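Local coordinates for protein transketolase (Campylobacter jejuni, PDB 3L84) that is a thiamine diphosphate-dependent enzyme of the transketolase family, whose chain carries two related thiamine diphosphate-binding-type domains followed by a smaller C-terminal domain, at residues L338-S343 with V496-K501; R14-D19 with F280-A285. All blocks are in the same frame, centred on the assembly; numbering follows the deposited sequence.

Contact 1: L338-S343 with V496-K501; sequences LATRDS and VLSRQK
The first turn of helix 340-354, in the pyrimidine binding domain, seats Thr340 against Ser498 of the loop that leaves strand 493-496. The two residues exchange bonds: Thr340 N reaches Ser498 OG at 3.1 Å, and Ser498 N gives a nearly straight bond, 171° at the hydrogen, to Thr340 OG1 at 2.8 Å. Each hydroxyl oxygen lies between its own backbone N and carbonyl carbon (chi1 53° for Thr340, 72° for Ser498), turned toward the amide across the contact. Ala339 occupies the N-cap but has no side-chain acceptor, and Ser498 OG from the remote loop takes the Thr340 amide. The same hydroxyl donates to Gln500 O at 2.8 Å, in the plane of that carbonyl. This joint ties a helix of the parallel six-stranded sheet domain to the end of one of its inner strands. A water links Thr340 OG1 with Val496 O. Next along the helix, Arg341 N donates to Ser498 O at 3.2 Å. The Arg341 chain, stretched from CG to NE, runs alongside that of Arg499 in the same direction, with Arg499 CG over one guanidinium face; NE makes a weak bond to Arg499 O, while NH1 is held by Ser368 O.

Contact 2: R14-D19 with F280-A285; sequences RFLSAD and FHIPQA
Phe280 lays one face of its ring over the CB of Asp19, a CH-pi contact with CB 4.0 Å from the ring centroid and only 12° off the ring normal. At the rim of the same ring, CZ comes to 3.6 Å from Asp19 O. The backbone is held too: Phe280 N donates to Asp19 OD2 at 2.9 Å, with 162° at the hydrogen. It arrives on the anti side of the carboxylate, 31° out of its plane. A water held at 2.6 Å from Asp19 OD2 accepts from His281 N at 3.0 Å, and the one carboxylate oxygen thereby serves two successive loop amides, one directly and one through solvent. Asp19 OD1 forms a salt bridge with Lys269 of helix 262-272, which probably keeps the buried aspartate charged.

One turn earlier, Leu16 turns its CG away from its own carbonyl carbon (chi1 -74°), and the isobutyl group extends to the loop. Its CD2 packs on Phe280 CA at 3.8 Å, and its CD1 stands 4.3 Å from Ile282 CG1. Ile282 in turn touches His77 and Leu78 of helix 69-79. The whole is a buried helix-to-loop junction of the thiamine diphosphate binding domain, where helix 3-24 holds the connection between helices 262-272 and 284-291 through a carboxylate that takes one main-chain amide directly and the next through a water.

How the contacts relate
The contacts flank the middle of the chain from opposite sides, their own centres 58 Å apart and their nearest atoms about 42 Å apart, and they share no helix, strand or sheet. Along the chain, the second segment of contact 2 ends before the first of contact 1 begins. Contact 2 belongs to the thiamine diphosphate binding domain with its five-stranded parallel sheet, whereas contact 1 sits in the pyrimidine binding domain with its six-stranded one. Each joins segments far apart in sequence, 261 residues for contact 2 and 153 for contact 1, bringing early and late parts of its own domain together. Neither touches the other protein chain, so both are contacts within one subunit.

Contact 1: L338-S343 with V496-K501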
ATOM      1  N   LEU A 338      30.616  -7.075  -3.600  1.00  8.63           N
ATOM      2  CA  LEU A 338      29.610  -6.534  -4.520  1.00  9.50           C
ATOM      3  C   LEU A 338      28.410  -6.037  -3.720  1.00  8.30           C
ATOM      4  O   LEU A 338      28.176  -6.445  -2.584  1.00  9.33           O
ATOM      5  CB  LEU A 338      29.136  -7.596  -5.524  1.00 10.56           C
ATOM      6  CG  LEU A 338      28.845  -8.991  -4.979  1.00 13.36           C
ATOM      7  CD1 LEU A 338      27.474  -9.023  -4.288  1.00 14.84           C
ATOM      8  CD2 LEU A 338      28.966 -10.046  -6.099  1.00 15.68           C
ATOM      9  N   ALA A 339      27.667  -5.121  -4.316  1.00  7.10           N
ATOM     10  CA  ALA A 339      26.351  -4.819  -3.814  1.00  6.23           C
ATOM     11  C   ALA A 339      25.424  -5.977  -4.187  1.00  6.44           C
ATOM     12  O   ALA A 339      25.476  -6.476  -5.323  1.00  6.91           O
ATOM     13  CB  ALA A 339      25.844  -3.548  -4.478  1.00  7.71           C
ATOM     14  N   THR A 340      24.520  -6.384  -3.289  1.00  5.37           N
ATOM     15  CA  THR A 340      23.676  -7.533  -3.628  1.00  6.21           C
ATOM     16  C   THR A 340      22.624  -7.161  -4.682  1.00  5.99           C
ATOM     17  O   THR A 340      22.116  -8.053  -5.336  1.00  6.63           O
ATOM     18  CB  THR A 340      23.102  -8.189  -2.396  1.00  6.25           C
ATOM     19  OG1 THR A 340      22.446  -7.223  -1.583  1.00  6.19           O
ATOM     20  CG2 THR A 340      24.206  -8.947  -1.619  1.00  7.53           C
ATOM     21  N   ARG A 341      22.341  -5.891  -4.963  1.00  5.83           N
ATOM     22  CA  ARG A 341      21.524  -5.593  -6.144  1.00  6.01           C
ATOM     23  C   ARG A 341      22.235  -6.088  -7.417  1.00  6.47           C
ATOM     24  O   ARG A 341      21.573  -6.494  -8.376  1.00  7.19           O
ATOM     25  CB  ARG A 341      21.175  -4.106  -6.275  1.00  5.54           C
ATOM     26  CG  ARG A 341      22.322  -3.151  -6.475  1.00  5.69           C
ATOM     27  CD  ARG A 341      21.800  -1.765  -6.709  1.00  6.98           C
ATOM     28  NE  ARG A 341      22.857  -0.751  -6.698  1.00  9.11           N
ATOM     29  CZ  ARG A 341      22.762   0.471  -7.212  1.00  9.73           C
ATOM     30  NH1 ARG A 341      21.722   0.853  -7.930  1.00  8.59           N
ATOM     31  NH2 ARG A 341      23.785   1.315  -7.039  1.00 11.37           N
ATOM     32  N   ASP A 342      23.560  -5.995  -7.458  1.00  6.16           N
ATOM     33  CA  ASP A 342      24.358  -6.370  -8.610  1.00  6.75           C
ATOM     34  C   ASP A 342      24.514  -7.873  -8.739  1.00  6.52           C
ATOM     35  O   ASP A 342      24.348  -8.412  -9.843  1.00  7.88           O
ATOM     36  CB  ASP A 342      25.731  -5.687  -8.554  1.00  7.38           C
ATOM     37  CG  ASP A 342      25.659  -4.200  -8.734  1.00  9.18           C
ATOM     38  OD1 ASP A 342      24.762  -3.705  -9.437  1.00 13.29           O
ATOM     39  OD2 ASP A 342      26.541  -3.487  -8.204  1.00 15.06           O
ATOM     40  N   SER A 343      24.819  -8.597  -7.656  1.00  5.87           N
ATOM     41  CA  SER A 343      24.788 -10.048  -7.736  1.00  6.62           C
ATOM     42  C   SER A 343      23.407 -10.503  -8.170  1.00  6.92           C
ATOM     43  O   SER A 343      23.273 -11.390  -9.016  1.00  5.89           O
ATOM     44  CB  SER A 343      25.193 -10.712  -6.421  1.00  6.17           C
ATOM     45  OG  SER A 343      24.409 -10.257  -5.330  1.00  6.58           O
ATOM     46  N   VAL A 496      15.866  -8.951  -0.483  1.00  5.41           N
ATOM     47  CA  VAL A 496      16.123  -7.642   0.108  1.00  5.76           C
ATOM     48  C   VAL A 496      17.618  -7.350  -0.073  1.00  4.89           C
ATOM     49  O   VAL A 496      18.468  -8.061   0.488  1.00  6.00           O
ATOM     50  CB  VAL A 496      15.688  -7.634   1.560  1.00  5.48           C
ATOM     51  CG1 VAL A 496      16.086  -6.312   2.292  1.00  7.08           C
ATOM     52  CG2 VAL A 496      14.190  -7.905   1.723  1.00  6.74           C
ATOM     53  N   LEU A 497      17.899  -6.371  -0.928  1.00  5.30           N
ATOM     54  CA  LEU A 497      19.194  -6.227  -1.562  1.00  5.09           C
ATOM     55  C   LEU A 497      19.774  -4.823  -1.334  1.00  5.52           C
ATOM     56  O   LEU A 497      19.041  -3.830  -1.290  1.00  5.09           O
ATOM     57  CB  LEU A 497      19.041  -6.501  -3.057  1.00  5.40           C
ATOM     58  CG  LEU A 497      18.434  -7.873  -3.385  1.00  5.82           C
ATOM     59  CD1 LEU A 497      17.927  -7.881  -4.814  1.00  5.70           C
ATOM     60  CD2 LEU A 497      19.379  -9.003  -3.078  1.00  6.75           C
ATOM     61  N   SER A 498      21.106  -4.733  -1.244  1.00  5.45           N
ATOM     62  CA  SER A 498      21.772  -3.474  -0.961  1.00  4.97           C
ATOM     63  C   SER A 498      22.050  -2.632  -2.175  1.00  6.61           C
ATOM     64  O   SER A 498      22.290  -3.170  -3.280  1.00  7.23           O
ATOM     65  CB  SER A 498      23.089  -3.723  -0.224  1.00  5.04           C
ATOM     66  OG  SER A 498      24.072  -4.279  -1.094  1.00  6.54           O
ATOM     67  N   ARG A 499      22.011  -1.310  -1.988  1.00  6.70           N
ATOM     68  CA  ARG A 499      22.516  -0.344  -2.971  1.00  7.77           C
ATOM     69  C   ARG A 499      24.041  -0.419  -3.004  1.00  7.57           C
ATOM     70  O   ARG A 499      24.683  -0.330  -4.044  1.00  7.41           O
ATOM     71  CB  ARG A 499      22.063   1.083  -2.569  1.00  9.99           C
ATOM     72  CG  ARG A 499      22.412   2.128  -3.587  1.00 12.75           C
ATOM     73  CD  ARG A 499      22.240   3.548  -3.092  1.00 16.52           C
ATOM     74  NE  ARG A 499      22.482   4.453  -4.232  1.00 18.40           N
ATOM     75  CZ  ARG A 499      22.946   5.697  -4.161  1.00 22.76           C
ATOM     76  NH1 ARG A 499      23.120   6.390  -5.290  1.00 23.39           N
ATOM     77  NH2 ARG A 499      23.257   6.258  -2.991  1.00 22.91           N
ATOM     78  N   GLN A 500      24.628  -0.431  -1.809  1.00  7.63           N
ATOM     79  CA  GLN A 500      26.050  -0.239  -1.594  1.00  7.32           C
ATOM     80  C   GLN A 500      26.816  -1.566  -1.592  1.00  7.19           C
ATOM     81  O   GLN A 500      26.268  -2.630  -1.317  1.00  7.46           O
ATOM     82  CB  GLN A 500      26.328   0.505  -0.274  1.00  8.25           C
ATOM     83  CG  GLN A 500      26.190  -0.336   1.023  1.00  7.51           C
ATOM     84  CD  GLN A 500      24.779  -0.534   1.522  1.00  7.95           C
ATOM     85  OE1 GLN A 500      23.801  -0.289   0.787  1.00  7.51           O
ATOM     86  NE2 GLN A 500      24.656  -1.073   2.732  1.00  7.15           N
ATOM     87  N   LYS A 501      28.122  -1.497  -1.864  1.00  7.98           N
ATOM     88  CA  LYS A 501      28.960  -2.664  -1.900  1.00  8.60           C
ATOM     89  C   LYS A 501      29.067  -3.321  -0.521  1.00  8.65           C
ATOM     90  O   LYS A 501      29.319  -2.634   0.495  1.00  9.66           O
ATOM     91  CB  LYS A 501      30.370  -2.258  -2.356  1.00  9.32           C
ATOM     92  CG  LYS A 501      31.282  -3.449  -2.617  1.00 13.83           C
ATOM     93  CD  LYS A 501      32.678  -3.050  -3.130  1.00 19.27           C
ATOM     94  CE  LYS A 501      32.613  -2.498  -4.507  1.00 23.02           C
ATOM     95  NZ  LYS A 501      33.978  -2.484  -5.143  1.00 24.91           N
TER
HETATM   96  O   HOH W   1      21.235  -7.819   0.821  1.00  6.53           O

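Contact 2: R14-D19 with F280-A285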
ATOM      1  N   ARG A  14     -29.779 -16.695  -9.224  1.00  9.33           N
ATOM      2  CA  ARG A  14     -30.212 -15.797  -8.154  1.00  9.29           C
ATOM      3  C   ARG A  14     -30.579 -16.560  -6.907  1.00  9.35           C
ATOM      4  O   ARG A  14     -30.158 -16.198  -5.796  1.00  9.05           O
ATOM      5  CB  ARG A  14     -31.450 -14.995  -8.559  1.00  8.58           C
ATOM      6  CG  ARG A  14     -31.239 -13.919  -9.610  1.00  9.60           C
ATOM      7  CD  ARG A  14     -32.485 -13.044  -9.731  1.00 10.80           C
ATOM      8  NE  ARG A  14     -32.092 -11.856 -10.442  1.00 11.59           N
ATOM      9  CZ  ARG A  14     -32.001 -11.719 -11.749  1.00 10.66           C
ATOM     10  NH1 ARG A  14     -32.484 -12.595 -12.602  1.00 10.92           N
ATOM     11  NH2 ARG A  14     -31.412 -10.622 -12.212  1.00 12.05           N
ATOM     12  N   PHE A  15     -31.347 -17.631  -7.056  1.00  8.86           N
ATOM     13  CA  PHE A  15     -31.883 -18.297  -5.842  1.00  9.41           C
ATOM     14  C   PHE A  15     -30.897 -19.257  -5.196  1.00  9.35           C
ATOM     15  O   PHE A  15     -30.893 -19.384  -3.971  1.00  9.76           O
ATOM     16  CB  PHE A  15     -33.256 -18.909  -6.093  1.00  9.60           C
ATOM     17  CG  PHE A  15     -34.275 -17.876  -6.536  1.00  9.64           C
ATOM     18  CD1 PHE A  15     -34.431 -16.694  -5.801  1.00 13.34           C
ATOM     19  CD2 PHE A  15     -35.067 -18.075  -7.652  1.00 11.63           C
ATOM     20  CE1 PHE A  15     -35.341 -15.720  -6.194  1.00 14.15           C
ATOM     21  CE2 PHE A  15     -35.980 -17.099  -8.048  1.00 13.53           C
ATOM     22  CZ  PHE A  15     -36.101 -15.936  -7.326  1.00 13.33           C
ATOM     23  N   LEU A  16     -29.974 -19.842  -5.963  1.00  9.44           N
ATOM     24  CA  LEU A  16     -28.855 -20.544  -5.329  1.00  9.64           C
ATOM     25  C   LEU A  16     -28.041 -19.576  -4.496  1.00  9.76           C
ATOM     26  O   LEU A  16     -27.713 -19.848  -3.343  1.00  9.88           O
ATOM     27  CB  LEU A  16     -27.955 -21.245  -6.370  1.00  9.78           C
ATOM     28  CG  LEU A  16     -28.492 -22.509  -7.036  1.00 10.32           C
ATOM     29  CD1 LEU A  16     -27.447 -23.071  -7.962  1.00 12.30           C
ATOM     30  CD2 LEU A  16     -28.895 -23.585  -5.990  1.00 14.14           C
ATOM     31  N   SER A  17     -27.755 -18.411  -5.038  1.00  9.01           N
ATOM     32  CA  SER A  17     -26.942 -17.409  -4.337  1.00  9.37           C
ATOM     33  C   SER A  17     -27.651 -16.918  -3.095  1.00  9.65           C
ATOM     34  O   SER A  17     -27.061 -16.846  -2.003  1.00  9.23           O
ATOM     35  CB  SER A  17     -26.655 -16.208  -5.246  1.00 10.36           C
ATOM     36  OG  SER A  17     -25.890 -16.577  -6.396  1.00 10.96           O
ATOM     37  N   ALA A  18     -28.921 -16.574  -3.215  1.00  8.99           N
ATOM     38  CA  ALA A  18     -29.688 -16.089  -2.086  1.00  8.97           C
ATOM     39  C   ALA A  18     -29.824 -17.134  -0.991  1.00  9.01           C
ATOM     40  O   ALA A  18     -29.688 -16.826   0.191  1.00  9.51           O
ATOM     41  CB  ALA A  18     -31.087 -15.628  -2.565  1.00 10.33           C
ATOM     42  N   ASP A  19     -30.119 -18.359  -1.399  1.00  8.46           N
ATOM     43  CA  ASP A  19     -30.266 -19.450  -0.449  1.00  9.46           C
ATOM     44  C   ASP A  19     -28.968 -19.751   0.285  1.00  8.95           C
ATOM     45  O   ASP A  19     -28.981 -20.114   1.466  1.00  8.73           O
ATOM     46  CB  ASP A  19     -30.763 -20.740  -1.126  1.00  9.69           C
ATOM     47  CG  ASP A  19     -32.213 -20.651  -1.637  1.00 11.78           C
ATOM     48  OD1 ASP A  19     -32.984 -19.764  -1.192  1.00 11.44           O
ATOM     49  OD2 ASP A  19     -32.633 -21.514  -2.452  1.00 12.00           O
ATOM     50  N   PHE A 280     -32.271 -24.341  -2.620  1.00 11.03           N
ATOM     51  CA  PHE A 280     -31.239 -24.993  -3.417  1.00 11.30           C
ATOM     52  C   PHE A 280     -31.818 -25.816  -4.573  1.00 12.52           C
ATOM     53  O   PHE A 280     -31.416 -26.962  -4.805  1.00 14.94           O
ATOM     54  CB  PHE A 280     -30.319 -25.824  -2.524  1.00 11.05           C
ATOM     55  CG  PHE A 280     -29.577 -25.004  -1.517  1.00 11.43           C
ATOM     56  CD1 PHE A 280     -28.366 -24.402  -1.845  1.00 12.68           C
ATOM     57  CD2 PHE A 280     -30.090 -24.786  -0.257  1.00 11.50           C
ATOM     58  CE1 PHE A 280     -27.695 -23.612  -0.905  1.00 12.12           C
ATOM     59  CE2 PHE A 280     -29.409 -24.012   0.671  1.00 11.94           C
ATOM     60  CZ  PHE A 280     -28.210 -23.421   0.335  1.00 11.69           C
ATOM     61  N   HIS A 281     -32.788 -25.218  -5.267  1.00 12.29           N
ATOM     62  CA  HIS A 281     -33.502 -25.874  -6.343  1.00 12.68           C
ATOM     63  C   HIS A 281     -32.885 -25.531  -7.684  1.00 11.98           C
ATOM     64  O   HIS A 281     -32.641 -24.368  -7.994  1.00 13.72           O
ATOM     65  CB  HIS A 281     -34.963 -25.418  -6.357  1.00 12.78           C
ATOM     66  CG  HIS A 281     -35.763 -26.063  -7.445  1.00 13.63           C
ATOM     67  ND1 HIS A 281     -35.977 -27.419  -7.491  1.00 14.86           N
ATOM     68  CD2 HIS A 281     -36.333 -25.549  -8.560  1.00 14.24           C
ATOM     69  CE1 HIS A 281     -36.672 -27.713  -8.578  1.00 14.42           C
ATOM     70  NE2 HIS A 281     -36.918 -26.592  -9.231  1.00 14.13           N
ATOM     71  N   ILE A 282     -32.681 -26.549  -8.509  1.00 10.68           N
ATOM     72  CA  ILE A 282     -32.201 -26.374  -9.876  1.00 10.64           C
ATOM     73  C   ILE A 282     -33.230 -26.985 -10.835  1.00  9.66           C
ATOM     74  O   ILE A 282     -33.368 -28.217 -10.914  1.00 10.12           O
ATOM     75  CB  ILE A 282     -30.810 -27.016 -10.066  1.00 11.21           C
ATOM     76  CG1 ILE A 282     -29.822 -26.477  -9.016  1.00 13.58           C
ATOM     77  CG2 ILE A 282     -30.355 -26.797 -11.527  1.00 11.70           C
ATOM     78  CD1 ILE A 282     -28.454 -27.169  -8.958  1.00 16.25           C
ATOM     79  N   PRO A 283     -34.000 -26.139 -11.545  1.00  9.06           N
ATOM     80  CA  PRO A 283     -34.977 -26.699 -12.492  1.00  9.43           C
ATOM     81  C   PRO A 283     -34.324 -27.484 -13.607  1.00  9.97           C
ATOM     82  O   PRO A 283     -33.176 -27.199 -13.973  1.00  9.86           O
ATOM     83  CB  PRO A 283     -35.683 -25.465 -13.069  1.00 10.30           C
ATOM     84  CG  PRO A 283     -35.292 -24.340 -12.238  1.00 10.69           C
ATOM     85  CD  PRO A 283     -34.030 -24.672 -11.538  1.00  9.77           C
ATOM     86  N   GLN A 284     -35.035 -28.461 -14.147  1.00  9.98           N
ATOM     87  CA  GLN A 284     -34.490 -29.308 -15.224  1.00 10.54           C
ATOM     88  C   GLN A 284     -33.913 -28.605 -16.436  1.00 11.03           C
ATOM     89  O   GLN A 284     -32.813 -28.941 -16.851  1.00 10.83           O
ATOM     90  CB  GLN A 284     -35.557 -30.300 -15.717  1.00 12.15           C
ATOM     91  CG  GLN A 284     -35.640 -31.535 -14.882  1.00 15.30           C
ATOM     92  CD  GLN A 284     -34.394 -32.390 -14.967  1.00 17.31           C
ATOM     93  OE1 GLN A 284     -33.708 -32.596 -13.967  1.00 20.21           O
ATOM     94  NE2 GLN A 284     -34.072 -32.873 -16.154  1.00 16.14           N
ATOM     95  N   ALA A 285     -34.636 -27.679 -17.054  1.00 11.66           N
ATOM     96  CA  ALA A 285     -34.148 -27.060 -18.294  1.00 12.09           C
ATOM     97  C   ALA A 285     -32.833 -26.350 -18.038  1.00 12.01           C
ATOM     98  O   ALA A 285     -31.893 -26.463 -18.832  1.00 11.75           O
ATOM     99  CB  ALA A 285     -35.203 -26.086 -18.902  1.00 12.13           C
TER
HETATM  100  O   HOH W   2     -32.871 -22.267  -4.979  1.00 15.66           O